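Local atomic coordinates of iron-regulated outer membrane protein (Neisseria meningitidis, PDB entry 4B7O), a protein that transports iron across the outer membrane as a TonB-dependent transporter, and probably takes part in siderophore uptake and signalling. Residues 129-134 with 515-520; 335-340 with 355-360; 345-350 with 521-526. All coordinates share one frame; numbering follows the deposited sequence.

Contact 1. Residues 129-134 with 515-520; sequences QILYHQ and DALQTH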
ATOM      1  N   GLN A 129      10.191  -1.308  -6.965  1.00 43.46           N
ATOM      2  CA  GLN A 129      10.597  -0.519  -5.839  1.00 42.38           C
ATOM      3  C   GLN A 129      11.933   0.216  -6.075  1.00 42.45           C
ATOM      4  O   GLN A 129      12.691  -0.132  -6.973  1.00 39.00           O
ATOM      5  CB  GLN A 129      10.710  -1.439  -4.655  1.00 39.33           C
ATOM      6  CG  GLN A 129      11.926  -2.318  -4.713  1.00 42.57           C
ATOM      7  CD  GLN A 129      12.010  -3.194  -3.514  1.00 43.66           C
ATOM      8  OE1 GLN A 129      11.573  -2.823  -2.428  1.00 46.29           O
ATOM      9  NE2 GLN A 129      12.527  -4.382  -3.701  1.00 42.07           N
ATOM     10  N   ILE A 130      12.193   1.223  -5.247  1.00 41.62           N
ATOM     11  CA  ILE A 130      13.507   1.858  -5.102  1.00 41.94           C
ATOM     12  C   ILE A 130      14.638   0.986  -4.467  1.00 38.79           C
ATOM     13  O   ILE A 130      15.662   0.821  -5.069  1.00 45.98           O
ATOM     14  CB  ILE A 130      13.352   3.221  -4.385  1.00 40.88           C
ATOM     15  CG1 ILE A 130      12.481   4.135  -5.263  1.00 38.61           C
ATOM     16  CG2 ILE A 130      14.720   3.873  -4.138  1.00 41.53           C
ATOM     17  CD1 ILE A 130      11.922   5.296  -4.498  1.00 40.15           C
ATOM     18  N   LEU A 131      14.482   0.452  -3.263  1.00 40.82           N
ATOM     19  CA  LEU A 131      15.539  -0.371  -2.641  1.00 39.99           C
ATOM     20  C   LEU A 131      14.965  -1.128  -1.477  1.00 43.12           C
ATOM     21  O   LEU A 131      14.054  -0.656  -0.806  1.00 43.58           O
ATOM     22  CB  LEU A 131      16.713   0.470  -2.146  1.00 41.99           C
ATOM     23  CG  LEU A 131      18.047  -0.085  -1.571  1.00 41.37           C
ATOM     24  CD1 LEU A 131      19.006  -0.465  -2.684  1.00 40.19           C
ATOM     25  CD2 LEU A 131      18.711   0.940  -0.655  1.00 37.49           C
ATOM     26  N   TYR A 132      15.525  -2.294  -1.196  1.00 43.12           N
ATOM     27  CA  TYR A 132      14.825  -3.226  -0.327  1.00 44.09           C
ATOM     28  C   TYR A 132      14.925  -2.773   1.121  1.00 45.44           C
ATOM     29  O   TYR A 132      14.219  -3.307   2.001  1.00 48.60           O
ATOM     30  CB  TYR A 132      15.280  -4.706  -0.551  1.00 45.19           C
ATOM     31  CG  TYR A 132      16.679  -4.968  -0.068  1.00 45.92           C
ATOM     32  CD1 TYR A 132      17.808  -4.647  -0.874  1.00 47.65           C
ATOM     33  CD2 TYR A 132      16.901  -5.468   1.217  1.00 47.99           C
ATOM     34  CE1 TYR A 132      19.100  -4.857  -0.409  1.00 45.83           C
ATOM     35  CE2 TYR A 132      18.193  -5.692   1.687  1.00 52.01           C
ATOM     36  CZ  TYR A 132      19.282  -5.387   0.876  1.00 48.52           C
ATOM     37  OH  TYR A 132      20.542  -5.579   1.389  1.00 56.92           O
ATOM     38  N   HIS A 133      15.800  -1.790   1.366  1.00 46.08           N
ATOM     39  CA  HIS A 133      16.024  -1.222   2.711  1.00 41.16           C
ATOM     40  C   HIS A 133      15.019  -0.166   3.084  1.00 39.40           C
ATOM     41  O   HIS A 133      15.185   0.541   4.070  1.00 45.74           O
ATOM     42  CB  HIS A 133      17.433  -0.642   2.800  1.00 43.87           C
ATOM     43  CG  HIS A 133      18.493  -1.677   3.041  1.00 45.45           C
ATOM     44  ND1 HIS A 133      18.587  -2.344   4.188  1.00 46.08           N
ATOM     45  CD2 HIS A 133      19.517  -2.151   2.226  1.00 45.92           C
ATOM     46  CE1 HIS A 133      19.619  -3.220   4.129  1.00 47.23           C
ATOM     47  NE2 HIS A 133      20.188  -3.102   2.932  1.00 49.38           N
ATOM     48  N   GLN A 134      13.981  -0.026   2.282  1.00 41.56           N
ATOM     49  CA  GLN A 134      12.926   0.912   2.539  1.00 40.94           C
ATOM     50  C   GLN A 134      11.627   0.371   1.968  1.00 43.63           C
ATOM     51  O   GLN A 134      11.636  -0.514   1.082  1.00 37.45           O
ATOM     52  CB  GLN A 134      13.269   2.236   1.898  1.00 39.44           C
ATOM     53  CG  GLN A 134      13.237   2.269   0.384  1.00 35.34           C
ATOM     54  CD  GLN A 134      13.850   3.572  -0.108  1.00 39.85           C
ATOM     55  OE1 GLN A 134      15.007   3.873   0.201  1.00 41.45           O
ATOM     56  NE2 GLN A 134      13.080   4.375  -0.813  1.00 34.14           N
ATOM     57  N   ASP A 515      15.817  -3.916  -7.525  1.00 38.31           N
ATOM     58  CA  ASP A 515      15.724  -2.535  -6.949  1.00 41.92           C
ATOM     59  C   ASP A 515      16.181  -1.495  -7.941  1.00 41.45           C
ATOM     60  O   ASP A 515      17.242  -1.644  -8.581  1.00 42.17           O
ATOM     61  CB  ASP A 515      16.596  -2.417  -5.703  1.00 47.71           C
ATOM     62  CG  ASP A 515      16.161  -3.352  -4.607  1.00 52.38           C
ATOM     63  OD1 ASP A 515      15.198  -4.118  -4.894  1.00 55.72           O
ATOM     64  OD2 ASP A 515      16.766  -3.318  -3.488  1.00 44.21           O
ATOM     65  N   ALA A 516      15.382  -0.460  -8.099  1.00 35.38           N
ATOM     66  CA  ALA A 516      15.665   0.586  -9.080  1.00 39.77           C
ATOM     67  C   ALA A 516      17.032   1.207  -8.825  1.00 43.88           C
ATOM     68  O   ALA A 516      17.774   1.480  -9.766  1.00 42.47           O
ATOM     69  CB  ALA A 516      14.587   1.703  -9.053  1.00 33.58           C
ATOM     70  N   LEU A 517      17.328   1.451  -7.548  1.00 42.23           N
ATOM     71  CA  LEU A 517      18.532   2.148  -7.155  1.00 44.41           C
ATOM     72  C   LEU A 517      19.805   1.328  -7.399  1.00 44.45           C
ATOM     73  O   LEU A 517      20.907   1.834  -7.243  1.00 42.05           O
ATOM     74  CB  LEU A 517      18.453   2.584  -5.697  1.00 41.60           C
ATOM     75  CG  LEU A 517      19.627   3.500  -5.344  1.00 45.85           C
ATOM     76  CD1 LEU A 517      19.787   4.724  -6.263  1.00 46.54           C
ATOM     77  CD2 LEU A 517      19.503   3.875  -3.879  1.00 51.37           C
ATOM     78  N   GLN A 518      19.660   0.085  -7.839  1.00 41.76           N
ATOM     79  CA  GLN A 518      20.836  -0.741  -8.053  1.00 41.78           C
ATOM     80  C   GLN A 518      20.891  -1.155  -9.466  1.00 39.23           C
ATOM     81  O   GLN A 518      21.784  -1.881  -9.855  1.00 43.54           O
ATOM     82  CB  GLN A 518      20.819  -1.974  -7.170  1.00 42.22           C
ATOM     83  CG  GLN A 518      20.877  -1.671  -5.704  1.00 42.69           C
ATOM     84  CD  GLN A 518      21.551  -2.825  -4.956  1.00 59.66           C
ATOM     85  OE1 GLN A 518      22.792  -2.966  -4.941  1.00 64.88           O
ATOM     86  NE2 GLN A 518      20.740  -3.664  -4.338  1.00 61.28           N
ATOM     87  N   THR A 519      19.972  -0.650 -10.264  1.00 38.34           N
ATOM     88  CA  THR A 519      19.919  -0.994 -11.668  1.00 40.24           C
ATOM     89  C   THR A 519      21.212  -0.710 -12.490  1.00 47.83           C
ATOM     90  O   THR A 519      21.496  -1.420 -13.471  1.00 43.18           O
ATOM     91  CB  THR A 519      18.718  -0.317 -12.303  1.00 40.01           C
ATOM     92  OG1 THR A 519      17.534  -0.749 -11.606  1.00 45.01           O
ATOM     93  CG2 THR A 519      18.624  -0.702 -13.751  1.00 42.03           C
ATOM     94  N   HIS A 520      21.982   0.306 -12.083  1.00 46.89           N
ATOM     95  CA  HIS A 520      23.270   0.650 -12.723  1.00 50.37           C
ATOM     96  C   HIS A 520      24.250  -0.496 -12.823  1.00 51.72           C
ATOM     97  O   HIS A 520      25.133  -0.486 -13.686  1.00 49.55           O
ATOM     98  CB  HIS A 520      23.920   1.810 -11.970  1.00 48.51           C
ATOM     99  CG  HIS A 520      23.938   1.614 -10.483  1.00 42.64           C
ATOM    100  ND1 HIS A 520      24.737   0.711  -9.886  1.00 42.89           N
ATOM    101  CD2 HIS A 520      23.192   2.198  -9.484  1.00 42.80           C
ATOM    102  CE1 HIS A 520      24.533   0.731  -8.572  1.00 41.69           C
ATOM    103  NE2 HIS A 520      23.584   1.639  -8.323  1.00 42.76           N
TER

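Contact 2. Residues 335-340 with 355-360; sequences KKRYSA and NHTRIT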
ATOM      1  N   LYS A 335       7.895   7.589 -10.136  1.00 37.09           N
ATOM      2  CA  LYS A 335       8.518   7.482  -8.855  1.00 39.20           C
ATOM      3  C   LYS A 335       9.948   8.028  -9.145  1.00 40.24           C
ATOM      4  O   LYS A 335      10.578   7.548 -10.093  1.00 40.18           O
ATOM      5  CB  LYS A 335       8.528   5.993  -8.427  1.00 36.87           C
ATOM      6  CG  LYS A 335       8.845   5.665  -6.961  1.00 44.65           C
ATOM      7  CD  LYS A 335       7.576   5.353  -6.091  1.00 54.83           C
ATOM      8  CE  LYS A 335       7.476   3.915  -5.463  1.00 62.38           C
ATOM      9  NZ  LYS A 335       8.452   3.384  -4.415  1.00 41.98           N
ATOM     10  N   LYS A 336      10.427   9.017  -8.357  1.00 40.50           N
ATOM     11  CA  LYS A 336      11.771   9.657  -8.470  1.00 43.15           C
ATOM     12  C   LYS A 336      12.489   9.681  -7.146  1.00 43.84           C
ATOM     13  O   LYS A 336      11.897  10.011  -6.117  1.00 44.40           O
ATOM     14  CB  LYS A 336      11.708  11.113  -8.927  1.00 48.59           C
ATOM     15  CG  LYS A 336      10.940  11.341 -10.229  1.00 64.56           C
ATOM     16  CD  LYS A 336      10.859  12.830 -10.610  1.00 69.00           C
ATOM     17  CE  LYS A 336       9.622  13.158 -11.460  1.00 63.24           C
ATOM     18  NZ  LYS A 336       9.649  14.605 -11.845  1.00 65.82           N
ATOM     19  N   ARG A 337      13.763   9.319  -7.163  1.00 40.65           N
ATOM     20  CA  ARG A 337      14.605   9.503  -6.004  1.00 35.11           C
ATOM     21  C   ARG A 337      15.717  10.412  -6.426  1.00 39.76           C
ATOM     22  O   ARG A 337      16.414  10.165  -7.424  1.00 38.77           O
ATOM     23  CB  ARG A 337      15.240   8.194  -5.518  1.00 32.13           C
ATOM     24  CG  ARG A 337      16.243   8.381  -4.387  1.00 30.25           C
ATOM     25  CD  ARG A 337      16.875   7.054  -4.122  1.00 38.27           C
ATOM     26  NE  ARG A 337      17.945   7.024  -3.115  1.00 39.25           N
ATOM     27  CZ  ARG A 337      19.194   7.477  -3.296  1.00 39.75           C
ATOM     28  NH1 ARG A 337      19.595   8.053  -4.455  1.00 35.80           N
ATOM     29  NH2 ARG A 337      20.042   7.374  -2.279  1.00 37.51           N
ATOM     30  N   TYR A 338      15.926  11.435  -5.625  1.00 43.96           N
ATOM     31  CA  TYR A 338      16.988  12.370  -5.888  1.00 42.86           C
ATOM     32  C   TYR A 338      17.825  12.428  -4.642  1.00 45.95           C
ATOM     33  O   TYR A 338      17.330  12.798  -3.555  1.00 41.86           O
ATOM     34  CB  TYR A 338      16.421  13.760  -6.213  1.00 43.24           C
ATOM     35  CG  TYR A 338      17.468  14.843  -6.070  1.00 49.38           C
ATOM     36  CD1 TYR A 338      18.484  14.985  -7.022  1.00 52.05           C
ATOM     37  CD2 TYR A 338      17.463  15.711  -4.969  1.00 48.01           C
ATOM     38  CE1 TYR A 338      19.462  15.960  -6.884  1.00 55.22           C
ATOM     39  CE2 TYR A 338      18.430  16.692  -4.823  1.00 50.16           C
ATOM     40  CZ  TYR A 338      19.422  16.822  -5.787  1.00 54.00           C
ATOM     41  OH  TYR A 338      20.380  17.796  -5.665  1.00 53.30           O
ATOM     42  N   SER A 339      19.092  12.049  -4.787  1.00 45.04           N
ATOM     43  CA  SER A 339      20.064  12.338  -3.740  1.00 43.26           C
ATOM     44  C   SER A 339      20.916  13.545  -4.123  1.00 54.09           C
ATOM     45  O   SER A 339      21.290  13.706  -5.301  1.00 49.58           O
ATOM     46  CB  SER A 339      20.968  11.169  -3.541  1.00 41.66           C
ATOM     47  OG  SER A 339      21.634  11.337  -2.342  1.00 42.08           O
ATOM     48  N   ALA A 340      21.188  14.403  -3.132  1.00 55.31           N
ATOM     49  CA  ALA A 340      22.137  15.513  -3.274  1.00 52.33           C
ATOM     50  C   ALA A 340      23.556  14.963  -3.463  1.00 52.85           C
ATOM     51  O   ALA A 340      24.292  15.462  -4.308  1.00 54.86           O
ATOM     52  CB  ALA A 340      22.063  16.442  -2.062  1.00 45.98           C
ATOM     53  N   ASN A 355      22.352  12.393  -7.606  1.00 50.90           N
ATOM     54  CA  ASN A 355      21.986  11.119  -8.230  1.00 54.09           C
ATOM     55  C   ASN A 355      20.476  11.044  -8.429  1.00 50.35           C
ATOM     56  O   ASN A 355      19.759  11.209  -7.471  1.00 59.25           O
ATOM     57  CB  ASN A 355      22.467   9.942  -7.373  1.00 50.92           C
ATOM     58  CG  ASN A 355      22.401   8.637  -8.123  1.00 52.13           C
ATOM     59  OD1 ASN A 355      22.295   8.660  -9.350  1.00 50.98           O
ATOM     60  ND2 ASN A 355      22.476   7.493  -7.411  1.00 51.79           N
ATOM     61  N   HIS A 356      20.015  10.823  -9.656  1.00 45.80           N
ATOM     62  CA  HIS A 356      18.598  10.803 -10.009  1.00 47.77           C
ATOM     63  C   HIS A 356      18.267   9.422 -10.418  1.00 53.55           C
ATOM     64  O   HIS A 356      18.959   8.832 -11.247  1.00 55.60           O
ATOM     65  CB  HIS A 356      18.273  11.712 -11.194  1.00 44.90           C
ATOM     66  CG  HIS A 356      18.401  13.166 -10.878  1.00 53.83           C
ATOM     67  ND1 HIS A 356      19.616  13.770 -10.676  1.00 53.06           N
ATOM     68  CD2 HIS A 356      17.425  14.159 -10.687  1.00 52.14           C
ATOM     69  CE1 HIS A 356      19.419  15.081 -10.387  1.00 47.59           C
ATOM     70  NE2 HIS A 356      18.084  15.316 -10.376  1.00 47.21           N
ATOM     71  N   THR A 357      17.204   8.878  -9.826  1.00 56.41           N
ATOM     72  CA  THR A 357      16.698   7.564 -10.190  1.00 45.97           C
ATOM     73  C   THR A 357      15.199   7.675 -10.441  1.00 44.16           C
ATOM     74  O   THR A 357      14.450   8.305  -9.643  1.00 39.12           O
ATOM     75  CB  THR A 357      17.011   6.507  -9.123  1.00 47.09           C
ATOM     76  OG1 THR A 357      18.256   6.820  -8.480  1.00 47.25           O
ATOM     77  CG2 THR A 357      17.101   5.098  -9.771  1.00 48.33           C
ATOM     78  N   ARG A 358      14.770   7.062 -11.542  1.00 38.12           N
ATOM     79  CA  ARG A 358      13.410   7.201 -11.976  1.00 37.72           C
ATOM     80  C   ARG A 358      12.760   5.867 -12.280  1.00 39.36           C
ATOM     81  O   ARG A 358      13.423   4.963 -12.785  1.00 38.52           O
ATOM     82  CB  ARG A 358      13.358   8.097 -13.229  1.00 42.10           C
ATOM     83  CG  ARG A 358      12.378   9.242 -13.086  1.00 51.92           C
ATOM     84  CD  ARG A 358      12.690  10.433 -13.980  1.00 50.02           C
ATOM     85  NE  ARG A 358      12.420  10.111 -15.376  1.00 62.15           N
ATOM     86  CZ  ARG A 358      13.347  10.163 -16.331  1.00 69.42           C
ATOM     87  NH1 ARG A 358      14.582  10.530 -16.014  1.00 72.57           N
ATOM     88  NH2 ARG A 358      13.059   9.855 -17.595  1.00 66.01           N
ATOM     89  N   ILE A 359      11.459   5.754 -12.010  1.00 36.48           N
ATOM     90  CA  ILE A 359      10.680   4.597 -12.433  1.00 32.10           C
ATOM     91  C   ILE A 359       9.422   5.111 -13.071  1.00 33.42           C
ATOM     92  O   ILE A 359       8.753   5.965 -12.525  1.00 39.41           O
ATOM     93  CB  ILE A 359      10.258   3.726 -11.270  1.00 35.31           C
ATOM     94  CG1 ILE A 359      11.432   3.353 -10.394  1.00 32.87           C
ATOM     95  CG2 ILE A 359       9.646   2.439 -11.809  1.00 41.78           C
ATOM     96  CD1 ILE A 359      10.968   2.593  -9.179  1.00 32.82           C
ATOM     97  N   THR A 360       9.081   4.614 -14.230  1.00 31.56           N
ATOM     98  CA  THR A 360       8.042   5.246 -15.003  1.00 35.62           C
ATOM     99  C   THR A 360       7.060   4.138 -15.254  1.00 32.44           C
ATOM    100  O   THR A 360       7.447   3.072 -15.684  1.00 37.72           O
ATOM    101  CB  THR A 360       8.568   5.849 -16.383  1.00 39.91           C
ATOM    102  OG1 THR A 360       9.409   6.989 -16.174  1.00 42.46           O
ATOM    103  CG2 THR A 360       7.449   6.340 -17.227  1.00 34.41           C
TER

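Contact 3. Residues 345-350 with 521-526; sequences NGYAGN and GKRGII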
ATOM      1  N   ASN A 345      26.902   5.981  -0.534  1.00 43.52           N
ATOM      2  CA  ASN A 345      25.830   5.051  -0.713  1.00 46.61           C
ATOM      3  C   ASN A 345      26.315   4.006  -1.713  1.00 41.64           C
ATOM      4  O   ASN A 345      26.310   4.281  -2.895  1.00 50.39           O
ATOM      5  CB  ASN A 345      24.626   5.856  -1.257  1.00 49.36           C
ATOM      6  CG  ASN A 345      23.322   5.068  -1.262  1.00 52.71           C
ATOM      7  OD1 ASN A 345      23.308   3.869  -1.549  1.00 54.99           O
ATOM      8  ND2 ASN A 345      22.215   5.753  -0.987  1.00 42.70           N
ATOM      9  N   GLY A 346      26.767   2.829  -1.268  1.00 43.83           N
ATOM     10  CA  GLY A 346      27.205   1.740  -2.208  1.00 39.86           C
ATOM     11  C   GLY A 346      26.083   1.196  -3.107  1.00 48.57           C
ATOM     12  O   GLY A 346      26.317   0.839  -4.276  1.00 42.32           O
ATOM     13  N   TYR A 347      24.848   1.166  -2.555  1.00 46.76           N
ATOM     14  CA  TYR A 347      23.661   0.689  -3.245  1.00 44.57           C
ATOM     15  C   TYR A 347      23.441   1.551  -4.455  1.00 48.40           C
ATOM     16  O   TYR A 347      23.170   1.024  -5.544  1.00 56.15           O
ATOM     17  CB  TYR A 347      22.403   0.699  -2.324  1.00 43.93           C
ATOM     18  CG  TYR A 347      22.531  -0.262  -1.155  1.00 44.17           C
ATOM     19  CD1 TYR A 347      22.470  -1.652  -1.355  1.00 46.70           C
ATOM     20  CD2 TYR A 347      22.748   0.204   0.142  1.00 46.15           C
ATOM     21  CE1 TYR A 347      22.598  -2.540  -0.291  1.00 42.11           C
ATOM     22  CE2 TYR A 347      22.902  -0.675   1.215  1.00 43.10           C
ATOM     23  CZ  TYR A 347      22.828  -2.044   0.990  1.00 47.00           C
ATOM     24  OH  TYR A 347      22.964  -2.930   2.048  1.00 50.22           O
ATOM     25  N   ALA A 348      23.564   2.867  -4.276  1.00 45.02           N
ATOM     26  CA  ALA A 348      23.393   3.836  -5.378  1.00 47.26           C
ATOM     27  C   ALA A 348      24.621   3.988  -6.264  1.00 50.27           C
ATOM     28  O   ALA A 348      24.608   4.776  -7.236  1.00 43.82           O
ATOM     29  CB  ALA A 348      22.981   5.203  -4.833  1.00 53.51           C
ATOM     30  N   GLY A 349      25.675   3.234  -5.929  1.00 49.44           N
ATOM     31  CA  GLY A 349      26.877   3.225  -6.745  1.00 53.48           C
ATOM     32  C   GLY A 349      27.951   4.168  -6.232  1.00 53.45           C
ATOM     33  O   GLY A 349      29.051   4.185  -6.765  1.00 53.76           O
ATOM     34  N   ASN A 350      27.648   4.920  -5.171  1.00 53.27           N
ATOM     35  CA  ASN A 350      28.564   5.921  -4.658  1.00 50.73           C
ATOM     36  C   ASN A 350      28.726   6.974  -5.737  1.00 50.14           C
ATOM     37  O   ASN A 350      29.816   7.488  -5.951  1.00 45.54           O
ATOM     38  CB  ASN A 350      29.956   5.315  -4.345  1.00 46.99           C
ATOM     39  CG  ASN A 350      29.887   4.117  -3.424  1.00 49.22           C
ATOM     40  OD1 ASN A 350      29.930   2.984  -3.889  1.00 54.47           O
ATOM     41  ND2 ASN A 350      29.793   4.353  -2.120  1.00 45.12           N
ATOM     42  N   GLY A 521      24.125  -1.465 -11.917  1.00 46.23           N
ATOM     43  CA  GLY A 521      24.867  -2.714 -12.024  1.00 45.37           C
ATOM     44  C   GLY A 521      26.259  -2.708 -11.443  1.00 46.56           C
ATOM     45  O   GLY A 521      27.013  -3.661 -11.601  1.00 48.94           O
ATOM     46  N   LYS A 522      26.598  -1.654 -10.730  1.00 46.99           N
ATOM     47  CA  LYS A 522      27.871  -1.585 -10.059  1.00 46.21           C
ATOM     48  C   LYS A 522      28.131  -2.846  -9.251  1.00 54.30           C
ATOM     49  O   LYS A 522      29.292  -3.311  -9.126  1.00 53.92           O
ATOM     50  CB  LYS A 522      27.917  -0.333  -9.177  1.00 49.62           C
ATOM     51  CG  LYS A 522      29.116  -0.274  -8.230  1.00 53.00           C
ATOM     52  CD  LYS A 522      29.612   1.164  -8.048  1.00 50.11           C
ATOM     53  CE  LYS A 522      30.945   1.139  -7.301  1.00 56.52           C
ATOM     54  NZ  LYS A 522      31.237   2.467  -6.693  1.00 59.10           N
ATOM     55  N   ARG A 523      27.047  -3.428  -8.728  1.00 52.35           N
ATOM     56  CA  ARG A 523      27.206  -4.492  -7.783  1.00 47.46           C
ATOM     57  C   ARG A 523      27.023  -5.816  -8.439  1.00 47.60           C
ATOM     58  O   ARG A 523      27.241  -6.843  -7.808  1.00 45.75           O
ATOM     59  CB  ARG A 523      26.255  -4.323  -6.644  1.00 54.19           C
ATOM     60  CG  ARG A 523      26.688  -3.270  -5.649  1.00 53.49           C
ATOM     61  CD  ARG A 523      26.577  -3.933  -4.282  1.00 61.42           C
ATOM     62  NE  ARG A 523      27.074  -3.101  -3.190  1.00 65.41           N
ATOM     63  CZ  ARG A 523      26.373  -2.809  -2.100  1.00 65.25           C
ATOM     64  NH1 ARG A 523      25.152  -3.318  -1.960  1.00 59.03           N
ATOM     65  NH2 ARG A 523      26.900  -2.026  -1.156  1.00 58.82           N
ATOM     66  N   GLY A 524      26.649  -5.816  -9.712  1.00 42.96           N
ATOM     67  CA  GLY A 524      26.562  -7.079 -10.412  1.00 43.52           C
ATOM     68  C   GLY A 524      25.467  -7.083 -11.432  1.00 46.64           C
ATOM     69  O   GLY A 524      24.622  -6.177 -11.446  1.00 51.19           O
ATOM     70  N   ILE A 525      25.487  -8.079 -12.319  1.00 45.68           N
ATOM     71  CA  ILE A 525      24.438  -8.149 -13.309  1.00 48.23           C
ATOM     72  C   ILE A 525      23.306  -8.875 -12.632  1.00 55.36           C
ATOM     73  O   ILE A 525      23.550  -9.734 -11.759  1.00 53.89           O
ATOM     74  CB  ILE A 525      24.842  -8.889 -14.590  1.00 49.24           C
ATOM     75  CG1 ILE A 525      26.084  -8.258 -15.207  1.00 54.62           C
ATOM     76  CG2 ILE A 525      23.720  -8.789 -15.605  1.00 47.83           C
ATOM     77  CD1 ILE A 525      25.986  -6.744 -15.376  1.00 54.35           C
ATOM     78  N   ILE A 526      22.084  -8.473 -12.989  1.00 56.16           N
ATOM     79  CA  ILE A 526      20.858  -9.074 -12.476  1.00 51.37           C
ATOM     80  C   ILE A 526      20.014  -9.449 -13.656  1.00 48.50           C
ATOM     81  O   ILE A 526      19.312  -8.600 -14.242  1.00 49.32           O
ATOM     82  CB  ILE A 526      20.008  -8.097 -11.655  1.00 52.97           C
ATOM     83  CG1 ILE A 526      20.769  -7.571 -10.422  1.00 47.06           C
ATOM     84  CG2 ILE A 526      18.674  -8.761 -11.334  1.00 53.44           C
ATOM     85  CD1 ILE A 526      21.172  -8.606  -9.389  1.00 48.50           C
TER

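Contact 1. Residues 129-134 with 515-520
Inside this TonB-dependent receptor, plug loop residues 129-134 meet residues 515-520, part of the long barrel loop that joins strands 498-509 and 525-528; the seam is one between plug and barrel. The two segments are tied first through their backbones. Ala-516 N, at the start of the short 3-10 segment 516-518, donates to Gln-129 O at 2.9 Å, and Leu-517 N donates to Ile-130 O at 3.1 Å. Both bonds are nearly straight and lie in the plane of the accepting carbonyl. Asp-515 carries the polar side-chain contact. With its CG opposite the carbonyl carbon (chi1 -62°), its carboxylate spans two plug residues. Asp-515 OD2 takes a weak, bent hydrogen bond from Tyr-132 N (2.8 Å) and also sits at the edge of the Tyr-132 ring, in its plane, 3.1 Å from CD1. Asp-515 OD1 lies 2.9 Å from Gln-129 NE2, the amide being turned 75° against the carboxylate; NE2 also makes a weak hydrogen bond to Glu-630. Apolar packing accompanies these polar contacts: Leu-131 CD1 rests on Gln-518 CG (3.8 Å) and is also near Leu-517 CB, while Ile-130 CG2 faces Leu-517 CB at 4.2 Å. Beyond them Ile-130 and Leu-517 both pack on Arg-337 of strand 323-339. Two well-formed main-chain bonds thus carry the link, whereas the bond from Tyr-132 N to the buried Asp-515 is weak, though its N-H probably eases the negative charge of the carboxylate.

Contact 2. Residues 335-340 with 355-360
Lys-335 pairs with Ile-359, and the antiparallel pairing of strands 323-339 and 355-373 runs from there to Ser-339 and Asn-355. Three hydrogen-bonded pairs use N-H and C=O on both sides: Lys-335 with Ile-359, Arg-337 with Thr-357 and Ser-339 with Asn-355. Arg-337 N to Thr-357 O and the return bond from Thr-357 N to Arg-337 O both measure 2.8 Å; in the last pair, Asn-355 N approaches Ser-339 O from 23° outside the carbonyl plane. The residues between turn their polar backbone atoms to the outer neighbours, Lys-336 to Thr-307, Tyr-338 to Glu-305 and Arg-358 to Lys-390. On the face bearing Arg-337, Ser-339 and Asn-355, Asp-342 satisfies the side chains: it forms a salt bridge with Arg-337 NH1 and accepts from Asn-355 ND2 and Ser-339 OG. The extended arginine, CG anti to N (chi1 174°), reaches along this face toward that carboxylate. On the other face, Tyr-338 and His-356 lie alongside each other, with Tyr-338 CD1 over one face of the imidazole and 3.4 Å from its NE2, the planes being 52° apart. His-356 ND1 donates to Gln-392 OE1. Next to them, Lys-336 CG touches Arg-358 CG at 3.8 Å through aliphatic stems that run the same way. Adjacent strands paired in this antiparallel manner are the basic unit of the transmembrane beta-barrel of TonB-dependent receptors.

Contact 3. Residues 345-350 with 521-526
Two type I turns, Gly-346 to Gly-349 and Gly-521 to Gly-524, face each other, with the CA atoms of Gly-349 and Lys-522 5.9 Å apart, and side chains of the second turn bridge the gap. Lys-522 turns CG to the side opposite its main-chain nitrogen (chi1 170°) and reaches out so that its ammonium group donates twice. Lys-522 NZ bonds to Gly-349 O (2.8 Å), approached from well above the carbonyl plane, and to Asn-350 OD1 (3.1 Å), only 20° out of the amide plane. The far side of that amide is held too, as Asn-350 ND2 donates to Lys-343 O. Arg-523 takes the other end of the turn. Its CZ stands 4.5 Å from the centroid of the Tyr-347 ring, 28° off the normal, an off-centre cation-pi contact in which the guanidinium is steeply inclined to the ring and brings Arg-523 NH1 to 3.1 Å from Tyr-347 CE1. One guanidinium face rests against Gly-346, whose lack of a side chain allows that approach. Lys-522 also has a long, weak ion pair with Glu-398. Both cations are therefore met mainly by neutral groups, carbonyl oxygens and a pi face, so charge-dipole and cation-pi attraction joins the two turns at the surface.

Overall arrangement
Contacts 1 and 2 are joined through Leu-517 and Ala-516, which pack on Arg-337, Thr-357 and Ile-359, the barrel face turned to the plug. Contact 1 is buried, linking plug to barrel loop by backbone bonds and one acid. Contact 2 is barrel wall, partly buried, and rests on regular main-chain pairing, with polar side chains satisfied mostly from outside its segments. Contact 3 lies at the surface, where charged tips meet carbonyls and a ring. Its segment 345-350 lies in the loop joining the two strands of contact 2, and 521-526 follows directly on segment 515-520 of contact 1; His-520, probably hydrogen-bonded to Tyr-347 O, ties contacts 1 and 3 together.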